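Local coordinates for protein beta-xylosidase (Uncultured organism, PDB 4MLG) that probably hydrolyses xylo-oligosaccharides, releasing xylose from their non-reducing ends, as a calcium-containing beta-propeller glycosidase of family 43, at residues V69-T73 against E74-W78. Numbering follows the deposited sequence.
Sequences VVLRT and EDIPW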
loop_
_atom_site.group_PDB
_atom_site.type_symbol
_atom_site.label_atom_id
_atom_site.label_comp_id
_atom_site.label_asym_id
_atom_site.label_seq_id
_atom_site.Cartn_x
_atom_site.Cartn_y
_atom_site.Cartn_z
ATOM N N VAL A 69 25.097 -12.406 -6.695
ATOM C CA VAL A 69 23.927 -11.571 -6.448
ATOM C C VAL A 69 23.262 -11.150 -7.758
ATOM O O VAL A 69 23.930 -10.692 -8.684
ATOM C CB VAL A 69 24.301 -10.315 -5.634
ATOM C CG1 VAL A 69 23.089 -9.412 -5.447
ATOM C CG2 VAL A 69 24.890 -10.713 -4.291
ATOM N N VAL A 70 21.944 -11.312 -7.827
ATOM C CA VAL A 70 21.186 -10.949 -9.020
ATOM C C VAL A 70 20.192 -9.832 -8.725
ATOM O O VAL A 70 19.594 -9.265 -9.641
ATOM C CB VAL A 70 20.415 -12.152 -9.581
ATOM C CG1 VAL A 70 21.379 -13.203 -10.108
ATOM C CG2 VAL A 70 19.504 -12.736 -8.511
ATOM N N LEU A 71 20.018 -9.525 -7.443
ATOM C CA LEU A 71 19.090 -8.486 -7.016
ATOM C C LEU A 71 19.365 -8.083 -5.572
ATOM O O LEU A 71 19.611 -8.937 -4.723
ATOM C CB LEU A 71 17.644 -8.975 -7.147
ATOM C CG LEU A 71 16.531 -7.948 -6.924
ATOM C CD1 LEU A 71 16.517 -6.923 -8.046
ATOM C CD2 LEU A 71 15.176 -8.629 -6.800
ATOM N N ARG A 72 19.329 -6.781 -5.303
ATOM C CA ARG A 72 19.452 -6.276 -3.938
ATOM C C ARG A 72 18.486 -5.115 -3.714
ATOM O O ARG A 72 18.037 -4.480 -4.668
ATOM C CB ARG A 72 20.891 -5.851 -3.632
ATOM C CG ARG A 72 21.370 -4.635 -4.407
ATOM C CD ARG A 72 22.824 -4.308 -4.090
ATOM N NE ARG A 72 23.731 -5.379 -4.496
ATOM C CZ ARG A 72 24.333 -5.444 -5.680
ATOM N NH1 ARG A 72 24.127 -4.496 -6.584
ATOM N NH2 ARG A 72 25.141 -6.456 -5.962
ATOM N N THR A 73 18.173 -4.846 -2.450
ATOM C CA THR A 73 17.200 -3.815 -2.094
ATOM C C THR A 73 17.557 -2.425 -2.624
ATOM O O THR A 73 16.671 -1.626 -2.913
ATOM C CB THR A 73 16.990 -3.736 -0.569
ATOM O OG1 THR A 73 18.239 -3.459 0.076
ATOM C CG2 THR A 73 16.434 -5.049 -0.041
ATOM N N GLU A 74 18.849 -2.141 -2.754
ATOM C CA GLU A 74 19.291 -0.845 -3.263
ATOM C C GLU A 74 18.864 -0.633 -4.712
ATOM O O GLU A 74 18.555 0.487 -5.120
ATOM C CB GLU A 74 20.811 -0.697 -3.154
ATOM C CG GLU A 74 21.352 -0.657 -1.736
ATOM C CD GLU A 74 21.770 -2.023 -1.231
ATOM O OE1 GLU A 74 22.849 -2.118 -0.609
ATOM O OE2 GLU A 74 21.022 -2.998 -1.452
ATOM N N ASP A 75 18.849 -1.714 -5.486
ATOM C CA ASP A 75 18.523 -1.638 -6.907
ATOM C C ASP A 75 17.024 -1.476 -7.154
ATOM O O ASP A 75 16.600 -1.182 -8.272
ATOM C CB ASP A 75 19.042 -2.877 -7.643
ATOM C CG ASP A 75 20.526 -3.107 -7.428
ATOM O OD1 ASP A 75 21.226 -2.152 -7.033
ATOM O OD2 ASP A 75 20.991 -4.243 -7.656
ATOM N N ILE A 76 16.225 -1.674 -6.110
ATOM C CA ILE A 76 14.774 -1.557 -6.226
ATOM C C ILE A 76 14.315 -0.143 -5.867
ATOM O O ILE A 76 14.586 0.339 -4.769
ATOM C CB ILE A 76 14.058 -2.588 -5.331
ATOM C CG1 ILE A 76 14.611 -3.989 -5.588
ATOM C CG2 ILE A 76 12.557 -2.557 -5.570
ATOM C CD1 ILE A 76 14.038 -5.049 -4.672
ATOM N N PRO A 77 13.629 0.530 -6.802
ATOM C CA PRO A 77 13.216 1.930 -6.639
ATOM C C PRO A 77 12.187 2.147 -5.528
ATOM O O PRO A 77 12.268 3.147 -4.813
ATOM C CB PRO A 77 12.599 2.273 -7.999
ATOM C CG PRO A 77 13.199 1.288 -8.950
ATOM C CD PRO A 77 13.339 0.028 -8.156
ATOM N N TRP A 78 11.234 1.230 -5.393
ATOM C CA TRP A 78 10.176 1.374 -4.396
ATOM C C TRP A 78 10.546 0.695 -3.085
ATOM O O TRP A 78 9.701 0.521 -2.207
ATOM C CB TRP A 78 8.857 0.804 -4.925
ATOM C CG TRP A 78 8.894 -0.676 -5.201
ATOM C CD1 TRP A 78 9.367 -1.288 -6.326
ATOM C CD2 TRP A 78 8.427 -1.724 -4.341
ATOM N NE1 TRP A 78 9.229 -2.650 -6.218
ATOM C CE2 TRP A 78 8.654 -2.945 -5.010
ATOM C CE3 TRP A 78 7.840 -1.751 -3.072
ATOM C CZ2 TRP A 78 8.317 -4.178 -4.450
ATOM C CZ3 TRP A 78 7.507 -2.974 -2.518
ATOM C CH2 TRP A 78 7.745 -4.171 -3.207
#
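R72 places its CG between its own backbone N and carbonyl carbon (chi1 68°), and a bend at chi3 carries the guanidinium round beside D75, whose CG is anti to its carbonyl carbon, which sets the carboxylate beside R72 CG and near NH1. R72 NH1 and D75 OD2 form a salt bridge of 3.3 Å, but the two planar groups stand nearly perpendicular, 86° apart, and the oxygen lies well out of the guanidinium plane. The attraction is therefore one of charge, with no N-H aimed at the carboxylate. R72 CG lies between the two carboxylates, with D75 OD2 on one side and E74 OE2 on the other. That second oxygen also accepts a hydrogen bond from T73 OG1 (3.2 Å), arriving from above the carboxylate plane. An alanine in place of R72 would probably leave the D75 carboxylate without its charge partner and free to turn, and strip E74 of the methylenes packed against it. Two successive backbone bonds, D75 N to R72 O (3.0 Å) and I76 N to T73 O (3.2 Å), close two overlapping beta turns of type I, 72-75 and 73-76. I76 CG1 lies against R72 O and, more loosely, meets L71 CD1 at 4.3 Å. The paired turns follow strand 64-72, which pairs with strand 50-56, and lead toward strand 81-91 in the next sheet of the propeller; L71 and I76 both rest on F99 of strand 94-102, while T73 and I76 touch L83 of strand 81-91.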